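Local coordinates for protein putative sugar phosphate isomerase (Acidithiobacillus ferrooxidans, PDB 3L2H) that is a putative sugar phosphate isomerase of the cupin superfamily that probably binds a metal ion, its substrate and reaction still unestablished, at residues B[24-29]-B[134-139]; B[37-42]-B[47-52]; B[60-65]-B[80-85]; B[78-81]-B[86-89]; B[105-108]-B[114-117]. All blocks are in the same frame, centred on the assembly; numbering follows the deposited sequence. Where two conformers were deposited one is given.

Contact 1: B[24-29]-B[134-139]; sequences HFLNPG and QHKRLY
Leu26 receives two residues of 134-139 in turn, a worked case of a loop packed on the start of a strand, chiefly through carbon. First comes Gln134, whose CG, anti to the carbonyl carbon (chi1 -53°), lies 4.2 Å from Leu26 CB; the bend at chi2 then turns the amide. Gln134 NE2 stands 3.8 Å from Leu26 O, too far for a hydrogen bond, and is bonded instead to Glu61 OE2. At His135 and Lys136 the strand carries a G1 beta bulge opposite Tyr131. Lys136 then adds aliphatic length, its CD approaching Leu26 CD2 at 4.3 Å. Next along, Arg137 turns to Asp130 and to Glu144 of the second subunit, and the ring of Tyr139 stacks on Tyr139 of that subunit.

The leucine is presented by a type I turn from His24 to Asn27. Leu26 N donates to His24 ND1 (3.0 Å), lying almost in the imidazole plane, while Leu26 CG lies over one face of the Phe25 ring, toward its rim. Just beyond, Asn27 OD1 accepts from Gly29 N at 2.9 Å in an Asx turn. Asn27 ND2 is served by Glu58 and Thr60, and Gln134 by Glu61, which leaves the contact itself mainly to methyl and methylene groups; its chemistry implies a light, mostly apolar touch near the surface, with no directional bond across it.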
# COMPACT_ATOMS: atom_id res chain seq x y z
N HIS B 24 20.12 -2.86 21.24
CA HIS B 24 19.35 -1.72 20.81
C HIS B 24 20.20 -0.43 20.94
O HIS B 24 20.87 -0.20 21.99
CB HIS B 24 18.06 -1.62 21.60
CG HIS B 24 17.07 -0.73 20.95
ND1 HIS B 24 17.22 0.64 20.90
CD2 HIS B 24 15.96 -1.01 20.23
CE1 HIS B 24 16.25 1.15 20.18
NE2 HIS B 24 15.46 0.18 19.78
N PHE B 25 20.16 0.44 19.93
CA PHE B 25 21.04 1.64 19.98
C PHE B 25 20.65 2.67 21.06
O PHE B 25 21.48 3.53 21.43
CB PHE B 25 21.16 2.33 18.62
CG PHE B 25 20.02 3.26 18.28
CD1 PHE B 25 18.78 2.77 17.95
CD2 PHE B 25 20.20 4.63 18.30
CE1 PHE B 25 17.73 3.64 17.61
CE2 PHE B 25 19.13 5.49 17.98
CZ PHE B 25 17.91 4.97 17.60
N LEU B 26 19.44 2.53 21.62
CA LEU B 26 18.96 3.39 22.69
C LEU B 26 18.96 2.72 24.05
O LEU B 26 18.61 3.39 25.05
CB LEU B 26 17.57 3.97 22.33
CG LEU B 26 17.53 5.02 21.20
CD1 LEU B 26 16.07 5.46 20.79
CD2 LEU B 26 18.39 6.25 21.56
N ASN B 27 19.39 1.46 24.14
CA ASN B 27 19.36 0.74 25.43
C ASN B 27 20.47 -0.29 25.49
O ASN B 27 20.36 -1.36 24.85
CB ASN B 27 17.99 0.09 25.70
CG ASN B 27 17.91 -0.54 27.07
OD1 ASN B 27 18.90 -0.57 27.81
ND2 ASN B 27 16.75 -1.10 27.39
N PRO B 28 21.53 -0.00 26.24
CA PRO B 28 22.64 -0.94 26.27
C PRO B 28 22.32 -2.22 27.03
O PRO B 28 23.04 -3.20 26.90
CB PRO B 28 23.77 -0.13 26.97
CG PRO B 28 23.11 0.88 27.72
CD PRO B 28 21.86 1.24 26.98
N GLY B 29 21.24 -2.22 27.81
CA GLY B 29 20.78 -3.43 28.46
C GLY B 29 19.94 -4.33 27.56
O GLY B 29 19.67 -5.49 27.91
N GLN B 134 13.32 7.96 26.22
CA GLN B 134 14.39 8.75 25.68
C GLN B 134 13.88 10.11 25.14
O GLN B 134 14.68 10.86 24.67
CB GLN B 134 15.12 7.99 24.55
CG GLN B 134 15.61 6.57 24.98
CD GLN B 134 16.43 6.60 26.24
OE1 GLN B 134 17.22 7.52 26.45
NE2 GLN B 134 16.24 5.61 27.10
N HIS B 135 12.57 10.38 25.18
CA HIS B 135 12.01 11.62 24.66
C HIS B 135 12.32 11.79 23.16
O HIS B 135 12.63 12.89 22.69
CB HIS B 135 12.54 12.81 25.49
CG HIS B 135 11.68 14.02 25.48
ND1 HIS B 135 12.13 15.24 25.01
CD2 HIS B 135 10.40 14.20 25.87
CE1 HIS B 135 11.16 16.14 25.16
NE2 HIS B 135 10.09 15.53 25.65
N LYS B 136 12.23 10.68 22.42
CA LYS B 136 12.52 10.69 20.99
C LYS B 136 11.43 10.01 20.14
O LYS B 136 10.84 9.04 20.56
CB LYS B 136 13.86 9.98 20.71
CG LYS B 136 15.09 10.76 21.24
CD LYS B 136 16.29 9.95 21.13
CE LYS B 136 17.48 10.52 21.99
NZ LYS B 136 17.57 11.98 21.92
N ARG B 137 11.26 10.53 18.94
CA ARG B 137 10.39 9.96 17.94
C ARG B 137 11.25 9.66 16.73
O ARG B 137 12.02 10.52 16.28
CB ARG B 137 9.28 10.93 17.55
CG ARG B 137 8.38 10.41 16.41
CD ARG B 137 7.06 11.16 16.32
NE ARG B 137 6.16 10.73 17.37
CZ ARG B 137 4.94 11.21 17.53
NH1 ARG B 137 4.45 12.12 16.69
NH2 ARG B 137 4.18 10.76 18.51
N LEU B 138 11.11 8.45 16.21
CA LEU B 138 11.78 8.05 14.98
C LEU B 138 10.79 7.98 13.81
O LEU B 138 9.80 7.31 13.92
CB LEU B 138 12.39 6.68 15.15
CG LEU B 138 12.97 6.02 13.89
CD1 LEU B 138 14.20 6.74 13.42
CD2 LEU B 138 13.27 4.53 14.18
N TYR B 139 11.09 8.67 12.71
CA TYR B 139 10.30 8.61 11.52
C TYR B 139 11.15 7.81 10.56
O TYR B 139 12.29 8.21 10.29
CB TYR B 139 10.07 9.99 10.95
CG TYR B 139 9.37 10.98 11.84
CD1 TYR B 139 7.99 11.08 11.86
CD2 TYR B 139 10.11 11.84 12.64
CE1 TYR B 139 7.37 12.05 12.71
CE2 TYR B 139 9.52 12.74 13.48
CZ TYR B 139 8.13 12.86 13.48
OH TYR B 139 7.59 13.81 14.29

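Contact 2: B[37-42]-B[47-52]; sequences LGDAVG and GIHLIQ
Ile48 O is approached by two backbone amides from the start of helix 37-41. Gly38 N makes the sound bond, 3.1 Å and nearly straight at 168°, arriving in the carbonyl plane on a lone pair; Leu37 N is nearer, at 2.9 Å, but its angle of 119° makes that bond weak. First-turn amides have no carbonyl of their own helix to bind, and here a strand supplies one.

Leu37 reinforces the junction. Its CB lies 3.5 Å from Ile48 O, and with CG set opposite the carbonyl carbon (chi1 -55°) the branch runs along the strand, bringing CD1 to 4.4 Å from Leu50 CB and more loosely to Ile48 CG2. Asp39 OD2 comes within 4.4 Å of His49 CE1, yet it is bound by Ser36 OG and by a salt bridge to Arg123, while His49 ND1 pairs with Asn34.

The short helix ends in a Schellman motif with Gly42 as its C-prime residue. Its axis passes 6.6 Å from that of strand 47-52, which is flanked in the six-stranded sheet by strands 27-36 and 115-122; Leu9 of the same chain and Phe95 of the third subunit also pack on the helix.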
# COMPACT_ATOMS: atom_id res chain seq x y z
N LEU B 37 14.62 -16.05 11.50
CA LEU B 37 14.09 -17.19 10.75
C LEU B 37 13.55 -16.72 9.39
O LEU B 37 13.81 -17.33 8.33
CB LEU B 37 13.02 -17.89 11.57
CG LEU B 37 13.41 -18.36 12.98
CD1 LEU B 37 12.26 -19.19 13.58
CD2 LEU B 37 14.80 -19.11 13.00
N GLY B 38 12.86 -15.59 9.40
CA GLY B 38 12.33 -15.03 8.17
C GLY B 38 13.39 -14.65 7.17
O GLY B 38 13.25 -14.98 5.99
N ASP B 39 14.50 -14.03 7.61
CA ASP B 39 15.52 -13.64 6.62
C ASP B 39 16.21 -14.86 6.06
O ASP B 39 16.60 -14.87 4.88
CB ASP B 39 16.55 -12.66 7.22
CG ASP B 39 15.93 -11.29 7.48
OD1 ASP B 39 15.44 -10.69 6.48
OD2 ASP B 39 15.87 -10.85 8.67
N ALA B 40 16.36 -15.88 6.90
CA ALA B 40 16.99 -17.12 6.48
C ALA B 40 16.21 -17.77 5.33
O ALA B 40 16.82 -18.37 4.45
CB ALA B 40 17.13 -18.11 7.67
N VAL B 41 14.88 -17.67 5.32
CA VAL B 41 14.11 -18.31 4.24
C VAL B 41 13.72 -17.35 3.14
O VAL B 41 13.22 -17.77 2.10
CB VAL B 41 12.88 -19.04 4.78
CG1 VAL B 41 13.30 -20.08 5.83
CG2 VAL B 41 11.85 -18.06 5.38
N GLY B 42 13.88 -16.06 3.37
CA GLY B 42 13.57 -15.12 2.31
C GLY B 42 12.31 -14.31 2.50
O GLY B 42 11.90 -13.60 1.59
N GLY B 47 8.86 -10.08 9.78
CA GLY B 47 10.06 -10.45 10.50
C GLY B 47 9.62 -11.52 11.49
O GLY B 47 8.59 -11.38 12.19
N ILE B 48 10.29 -12.66 11.48
CA ILE B 48 10.06 -13.70 12.44
C ILE B 48 11.44 -14.05 13.03
O ILE B 48 12.31 -14.53 12.29
CB ILE B 48 9.39 -14.92 11.84
CG1 ILE B 48 8.04 -14.55 11.20
CG2 ILE B 48 9.19 -16.03 12.95
CD1 ILE B 48 7.29 -15.63 10.42
N HIS B 49 11.58 -13.84 14.33
CA HIS B 49 12.84 -13.90 15.04
C HIS B 49 12.70 -14.81 16.26
O HIS B 49 11.77 -14.67 17.06
CB HIS B 49 13.26 -12.50 15.50
CG HIS B 49 13.40 -11.51 14.39
ND1 HIS B 49 14.58 -11.38 13.66
CD2 HIS B 49 12.53 -10.62 13.85
CE1 HIS B 49 14.42 -10.42 12.77
NE2 HIS B 49 13.19 -9.94 12.86
N LEU B 50 13.65 -15.72 16.41
CA LEU B 50 13.78 -16.47 17.65
C LEU B 50 14.87 -15.78 18.47
O LEU B 50 16.02 -15.65 18.04
CB LEU B 50 14.08 -17.92 17.37
CG LEU B 50 13.99 -18.68 18.70
CD1 LEU B 50 13.17 -19.93 18.54
CD2 LEU B 50 15.38 -18.95 19.30
N ILE B 51 14.50 -15.27 19.63
CA ILE B 51 15.41 -14.44 20.42
C ILE B 51 15.70 -15.10 21.75
O ILE B 51 14.87 -15.85 22.29
CB ILE B 51 14.88 -12.97 20.61
CG1 ILE B 51 13.71 -12.92 21.58
CG2 ILE B 51 14.46 -12.38 19.27
CD1 ILE B 51 13.34 -11.53 22.06
N GLN B 52 16.90 -14.86 22.25
CA GLN B 52 17.32 -15.32 23.57
C GLN B 52 17.80 -14.08 24.34
O GLN B 52 18.67 -13.37 23.85
CB GLN B 52 18.45 -16.35 23.48
CG GLN B 52 18.17 -17.51 22.53
CD GLN B 52 19.40 -18.35 22.26
OE1 GLN B 52 20.53 -17.91 22.51
NE2 GLN B 52 19.19 -19.58 21.76

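Contact 3: B[60-65]-B[80-85]; sequences TEYHLH and TLTMEN. With EDO (1,2-ethanediol), chain O.
Tyr62 and Thr82 reach each other through matching first torsions. In the tyrosine CG points opposite the backbone N (chi1 -171°), which carries the ring from the loop to strand 79-83; in the threonine chi1 of -63° puts CG2, not OG1, in the equivalent position, so that a methyl is offered to the ring. Thr82 CG2 meets Tyr62 CE1 at 3.9 Å, the two side chains crossing at about a right angle.

The phenol end goes further and settles over the backbone where the strand runs out. Tyr62 OH lies 3.1 Å from Glu84 CA and 3.2 Å from Glu84 O, a close fit against main chain. The carboxylate of Glu84 is occupied apart from this, OE2 accepting from Ala104 N. Ser106, Ala104 and Asn133 supply further packing round the tyrosine.

Next to it, His63 is held by its edge: ND1 donates to Glu61 O at 2.9 Å, the oxygen lying in the ring plane, and NE2 is bonded to Glu70 OE1, so both nitrogens fix the ring's rotation. His63, His65 and Glu70 follow the spacing of the first cupin motif, consistent with the metal binding expected of this protein.

A serine in place of Tyr62 would probably leave Thr82 CG2 without its aromatic partner and open a gap above Glu84. Chemically the contact is amphipathic, an aromatic ring for the methyl and a hydroxyl among peptide groups, at a partly buried seam between loop and sheet.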
# COMPACT_ATOMS: atom_id res chain seq x y z
N THR B 60 14.34 -4.84 24.24
CA THR B 60 14.23 -3.67 23.38
C THR B 60 14.39 -2.40 24.22
O THR B 60 14.60 -2.48 25.41
CB THR B 60 12.82 -3.64 22.69
OG1 THR B 60 12.81 -2.67 21.64
CG2 THR B 60 11.72 -3.33 23.73
N GLU B 61 14.36 -1.24 23.58
CA GLU B 61 14.10 -0.00 24.31
C GLU B 61 12.61 0.22 24.28
O GLU B 61 11.99 0.09 23.21
CB GLU B 61 14.81 1.19 23.67
CG GLU B 61 14.37 2.55 24.24
CD GLU B 61 14.74 2.77 25.70
OE1 GLU B 61 15.54 1.97 26.23
OE2 GLU B 61 14.26 3.76 26.34
N TYR B 62 12.02 0.49 25.43
CA TYR B 62 10.59 0.80 25.58
C TYR B 62 10.09 1.63 24.42
O TYR B 62 10.59 2.73 24.18
CB TYR B 62 10.41 1.56 26.87
CG TYR B 62 9.00 1.83 27.35
CD1 TYR B 62 8.16 0.79 27.75
CD2 TYR B 62 8.52 3.12 27.40
CE1 TYR B 62 6.86 1.05 28.23
CE2 TYR B 62 7.24 3.41 27.89
CZ TYR B 62 6.43 2.37 28.29
OH TYR B 62 5.19 2.66 28.74
N HIS B 63 9.12 1.08 23.66
CA HIS B 63 8.72 1.73 22.42
C HIS B 63 7.26 1.47 22.01
O HIS B 63 6.60 0.55 22.48
CB HIS B 63 9.67 1.29 21.29
CG HIS B 63 9.46 -0.13 20.87
ND1 HIS B 63 10.18 -1.18 21.40
CD2 HIS B 63 8.53 -0.69 20.06
CE1 HIS B 63 9.75 -2.32 20.88
NE2 HIS B 63 8.72 -2.05 20.09
N LEU B 64 6.81 2.32 21.08
CA LEU B 64 5.46 2.28 20.54
C LEU B 64 5.55 2.47 19.04
O LEU B 64 6.12 3.46 18.56
CB LEU B 64 4.63 3.43 21.11
CG LEU B 64 3.20 3.54 20.60
CD1 LEU B 64 2.32 2.39 21.10
CD2 LEU B 64 2.60 4.86 21.05
N HIS B 65 5.01 1.52 18.28
CA HIS B 65 4.91 1.65 16.82
C HIS B 65 3.58 2.31 16.42
O HIS B 65 2.52 1.99 16.96
CB HIS B 65 4.92 0.28 16.14
CG HIS B 65 6.23 -0.42 16.16
ND1 HIS B 65 7.16 -0.25 15.16
CD2 HIS B 65 6.73 -1.36 16.99
CE1 HIS B 65 8.22 -1.01 15.43
NE2 HIS B 65 7.98 -1.69 16.53
N THR B 80 9.39 -10.18 32.56
CA THR B 80 8.49 -9.17 33.08
C THR B 80 8.17 -8.25 31.93
O THR B 80 9.07 -7.66 31.33
CB THR B 80 9.14 -8.38 34.18
OG1 THR B 80 9.43 -9.26 35.27
CG2 THR B 80 8.22 -7.21 34.64
N LEU B 81 6.89 -8.16 31.61
CA LEU B 81 6.40 -7.33 30.52
C LEU B 81 5.95 -5.99 31.09
O LEU B 81 5.14 -5.97 31.99
CB LEU B 81 5.24 -8.06 29.83
CG LEU B 81 4.37 -7.28 28.83
CD1 LEU B 81 5.25 -6.76 27.64
CD2 LEU B 81 3.20 -8.11 28.35
N THR B 82 6.53 -4.88 30.62
CA THR B 82 6.06 -3.56 30.95
C THR B 82 5.25 -3.03 29.77
O THR B 82 5.75 -3.02 28.66
CB THR B 82 7.24 -2.59 31.24
OG1 THR B 82 7.92 -3.08 32.39
CG2 THR B 82 6.80 -1.16 31.48
N MSE B 83 4.01 -2.62 30.03
CA MSE B 83 3.16 -1.97 29.04
C MSE B 83 2.55 -0.76 29.67
O MSE B 83 1.90 -0.86 30.70
CB MSE B 83 2.03 -2.88 28.53
CG MSE B 83 2.51 -4.08 27.80
SE MSE B 83 1.01 -5.14 27.01
CE MSE B 83 0.29 -5.90 28.68
N GLU B 84 2.78 0.41 29.06
CA GLU B 84 2.36 1.68 29.65
C GLU B 84 2.78 1.72 31.13
O GLU B 84 3.95 1.53 31.42
CB GLU B 84 0.86 1.89 29.42
CG GLU B 84 0.51 1.94 27.92
CD GLU B 84 1.04 3.22 27.25
OE1 GLU B 84 0.89 4.31 27.86
OE2 GLU B 84 1.60 3.14 26.14
N ASN B 85 1.86 1.94 32.07
CA ASN B 85 2.21 1.99 33.49
C ASN B 85 2.06 0.65 34.23
O ASN B 85 1.80 0.65 35.45
CB ASN B 85 1.31 2.96 34.30
CG ASN B 85 1.13 4.33 33.67
OD1 ASN B 85 1.88 4.74 32.79
ND2 ASN B 85 0.11 5.05 34.15
C1 EDO O . 11.06 -12.53 35.14
O1 EDO O . 11.45 -11.18 34.90
C2 EDO O . 11.20 -12.86 36.63
O2 EDO O . 10.24 -13.85 36.94

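Contact 4: B[78-81]-B[86-89]; sequences KGTL and DQYP. With EDO (1,2-ethanediol), chain O.
Leu81 and Tyr88 form the hydrogen-bonded antiparallel pair at the centre of this contact, and Thr80 flanks them on the opposite face. Leu81 N gives its proton to Tyr88 O over 2.7 Å at 167°; Tyr88 N returns the bond to Leu81 O at 2.8 Å. Each backbone thus both gives and accepts. Leu81 CB comes to 3.5 Å from Tyr88 O, while Leu81 O sits at the edge of the tyrosine ring, 3.9 Å from CD1. The phenol itself leads off the hairpin: Tyr88 OH bonds to Thr4 of the third subunit, as Asp86 OD2 also does. Leu81 turns inward to His105 and Ile107.

Thr80 belongs with Pro89, in a non-hydrogen-bonded pair whose side chains share the other face. Its chi1 of -63° sends CG2 toward Gln87, where the methyl touches OE1 at 3.9 Å with the amide carbon equally near, and sets OG1, anti to the carbonyl carbon, toward a bound diol. That hydroxyl bonds to O1 of the 1,2-ethanediol at 2.8 Å, probably a crystallisation additive, which Asp110 N also holds.

Carbon donors fill in between the main bonds. Gln87 CA lies 3.2 Å from Leu81 O in a CA-H...O contact, and Pro89 CA makes a longer one to Gly79 O. Strands 79-81 and 86-89 run at 149° to each other, and the whole is a twisted beta hairpin, continued by strand 105-108 into a three-stranded antiparallel sheet of the cupin beta-barrel.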
# COMPACT_ATOMS: atom_id res chain seq x y z
N LYS B 78 11.14 -17.12 31.82
CA LYS B 78 10.21 -16.14 32.37
C LYS B 78 10.71 -14.73 32.20
O LYS B 78 11.89 -14.50 32.11
CB LYS B 78 10.02 -16.42 33.86
CG LYS B 78 9.44 -17.79 34.15
CD LYS B 78 9.35 -18.07 35.64
CE LYS B 78 8.40 -19.27 35.93
NZ LYS B 78 8.49 -19.74 37.39
N GLY B 79 9.78 -13.78 32.15
CA GLY B 79 10.13 -12.38 31.98
C GLY B 79 9.14 -11.48 32.65
O GLY B 79 8.15 -11.94 33.21
N THR B 80 9.39 -10.18 32.56
CA THR B 80 8.49 -9.17 33.08
C THR B 80 8.17 -8.25 31.93
O THR B 80 9.07 -7.66 31.33
CB THR B 80 9.14 -8.38 34.18
OG1 THR B 80 9.43 -9.26 35.27
CG2 THR B 80 8.22 -7.21 34.64
N LEU B 81 6.89 -8.16 31.61
CA LEU B 81 6.40 -7.33 30.52
C LEU B 81 5.95 -5.99 31.09
O LEU B 81 5.14 -5.97 31.99
CB LEU B 81 5.24 -8.06 29.83
CG LEU B 81 4.37 -7.28 28.83
CD1 LEU B 81 5.25 -6.76 27.64
CD2 LEU B 81 3.20 -8.11 28.35
N ASP B 86 2.12 -0.48 33.53
CA ASP B 86 1.77 -1.75 34.18
C ASP B 86 2.87 -2.74 33.92
O ASP B 86 3.54 -2.69 32.87
CB ASP B 86 0.44 -2.28 33.63
CG ASP B 86 -0.69 -1.23 33.65
OD1 ASP B 86 -0.80 -0.52 34.66
OD2 ASP B 86 -1.45 -1.11 32.65
N GLN B 87 3.05 -3.66 34.86
CA GLN B 87 4.00 -4.74 34.68
C GLN B 87 3.29 -6.05 34.88
O GLN B 87 2.46 -6.16 35.76
CB GLN B 87 5.12 -4.66 35.68
CG GLN B 87 5.92 -3.41 35.57
CD GLN B 87 7.29 -3.66 36.10
OE1 GLN B 87 8.28 -3.42 35.40
NE2 GLN B 87 7.36 -4.23 37.29
N TYR B 88 3.62 -7.03 34.06
CA TYR B 88 3.03 -8.34 34.13
C TYR B 88 4.11 -9.38 33.97
O TYR B 88 4.99 -9.25 33.12
CB TYR B 88 2.02 -8.61 33.00
CG TYR B 88 0.97 -7.57 32.85
CD1 TYR B 88 1.23 -6.40 32.18
CD2 TYR B 88 -0.28 -7.72 33.43
CE1 TYR B 88 0.28 -5.41 32.07
CE2 TYR B 88 -1.24 -6.74 33.32
CZ TYR B 88 -0.95 -5.60 32.63
OH TYR B 88 -1.86 -4.61 32.49
N PRO B 89 3.99 -10.46 34.71
CA PRO B 89 4.89 -11.57 34.51
C PRO B 89 4.46 -12.32 33.27
O PRO B 89 3.26 -12.35 32.94
CB PRO B 89 4.67 -12.42 35.75
CG PRO B 89 3.33 -12.02 36.23
CD PRO B 89 3.07 -10.66 35.84
C1 EDO O . 11.06 -12.53 35.14
O1 EDO O . 11.45 -11.18 34.90
C2 EDO O . 11.20 -12.86 36.63
O2 EDO O . 10.24 -13.85 36.94

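Contact 5: B[105-108]-B[114-117]; sequences HSIS and TLVC. With EDO (1,2-ethanediol), chain N.
Ile107 and Leu115 join two sheets of the cupin barrel, the three-stranded one holding strand 105-108 and the six-stranded one holding strand 115-122, and they illustrate how such a barrel is filled from within.

The apolar part is brief and buried. Ile107 CG2 meets Leu115 CD2 at 3.6 Å, the two side chains crossing at about a right angle. The first torsion of Leu115 explains the reach: with CG opposite the backbone N (chi1 173°) the branch extends across the interior toward strand 105-108. Leu81 and Val74 add apolar cover from neighbouring strands.

The polar part lies at His105. Its NE2 is hydrogen-bonded to O2 of a bound 1,2-ethanediol at 2.7 Å, with O2 near the ring plane and C2 beside the same edge; Ser59 OG and Glu70 OE2 grip the diol as well. Although probably a crystallisation additive, the molecule may mark the cupin pocket, close to the expected metal-binding residues.

Aromatic contacts complete the surroundings: the His105 ring stacks on Phe98 and meets His63 with planes at about 65°. An alanine at His105 is likely to leave the diol oxygen without this partner and Phe98 without its stacking mate.

Hydrocarbon and pocket adjoin at one residue, for Ile107, whose CG2 serves the leucine, directs its CD1 to 3.9 Å from the diol O2.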
# COMPACT_ATOMS: atom_id res chain seq x y z
N HIS B 105 5.86 -0.72 25.12
CA HIS B 105 6.29 -1.86 25.89
C HIS B 105 7.76 -2.14 25.82
O HIS B 105 8.46 -1.71 24.89
CB HIS B 105 5.56 -3.14 25.40
CG HIS B 105 6.32 -3.93 24.38
ND1 HIS B 105 6.27 -3.65 23.04
CD2 HIS B 105 7.17 -4.98 24.53
CE1 HIS B 105 7.07 -4.50 22.40
NE2 HIS B 105 7.61 -5.33 23.28
N SER B 106 8.21 -2.92 26.80
CA SER B 106 9.47 -3.60 26.77
C SER B 106 9.34 -4.87 27.63
O SER B 106 8.42 -5.00 28.42
CB SER B 106 10.64 -2.72 27.27
OG SER B 106 10.40 -2.26 28.60
N ILE B 107 10.26 -5.80 27.44
CA ILE B 107 10.34 -7.01 28.24
C ILE B 107 11.73 -7.12 28.88
O ILE B 107 12.75 -6.86 28.22
CB ILE B 107 10.10 -8.27 27.38
CG1 ILE B 107 8.64 -8.34 26.93
CG2 ILE B 107 10.47 -9.59 28.13
CD1 ILE B 107 8.37 -9.25 25.70
N SER B 108 11.74 -7.45 30.17
CA SER B 108 12.95 -7.71 30.94
C SER B 108 13.01 -9.18 31.31
O SER B 108 11.98 -9.82 31.54
CB SER B 108 12.97 -6.90 32.23
OG SER B 108 13.06 -5.50 31.99
N THR B 114 17.50 -18.46 30.67
CA THR B 114 17.36 -17.67 29.45
C THR B 114 15.90 -17.51 29.10
O THR B 114 15.14 -18.48 29.18
CB THR B 114 18.06 -18.39 28.27
OG1 THR B 114 19.38 -18.74 28.68
CG2 THR B 114 18.06 -17.49 26.98
N LEU B 115 15.52 -16.33 28.64
CA LEU B 115 14.15 -16.09 28.15
C LEU B 115 14.20 -16.28 26.66
O LEU B 115 14.96 -15.57 25.99
CB LEU B 115 13.67 -14.71 28.55
CG LEU B 115 12.34 -14.21 27.99
CD1 LEU B 115 11.17 -15.14 28.35
CD2 LEU B 115 12.05 -12.79 28.51
N VAL B 116 13.40 -17.22 26.14
CA VAL B 116 13.43 -17.53 24.71
C VAL B 116 12.03 -17.32 24.10
O VAL B 116 11.05 -17.87 24.56
CB VAL B 116 13.95 -18.97 24.44
CG1 VAL B 116 14.04 -19.28 22.94
CG2 VAL B 116 15.32 -19.16 25.14
N CYS B 117 11.96 -16.46 23.10
CA CYS B 117 10.71 -16.05 22.47
C CYS B 117 10.79 -16.01 20.97
O CYS B 117 11.87 -15.84 20.40
CB CYS B 117 10.33 -14.61 22.86
SG CYS B 117 10.17 -14.36 24.66
C1 EDO N . 10.61 -6.83 20.88
O1 EDO N . 10.07 -5.57 20.42
C2 EDO N . 9.71 -7.44 21.93
O2 EDO N . 9.95 -6.73 23.17

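How the contacts relate
From the N terminus, contact 1 opens first and closes last: residues 24-29 wait until 134-139, so the other four contacts nest inside its loop. Within it, contact 2 closes a short helix-to-strand connection, and contact 3 follows in series. Contact 4 (78-81 with 86-89) shares Thr80 and Leu81 with contact 3 and closes the hairpin just after it, and contact 5 comes after both. The three sheets are joined stepwise: contact 2 borders contact 5 through Ile51 and Cys117, neighbours in the six-stranded sheet; contact 5 adjoins contacts 3 and 4 through strands 105-108 and 79-83; and contact 3 reaches contact 1 where Glu61 meets Gln134. Contacts 2, 3 and 4 also touch the third subunit.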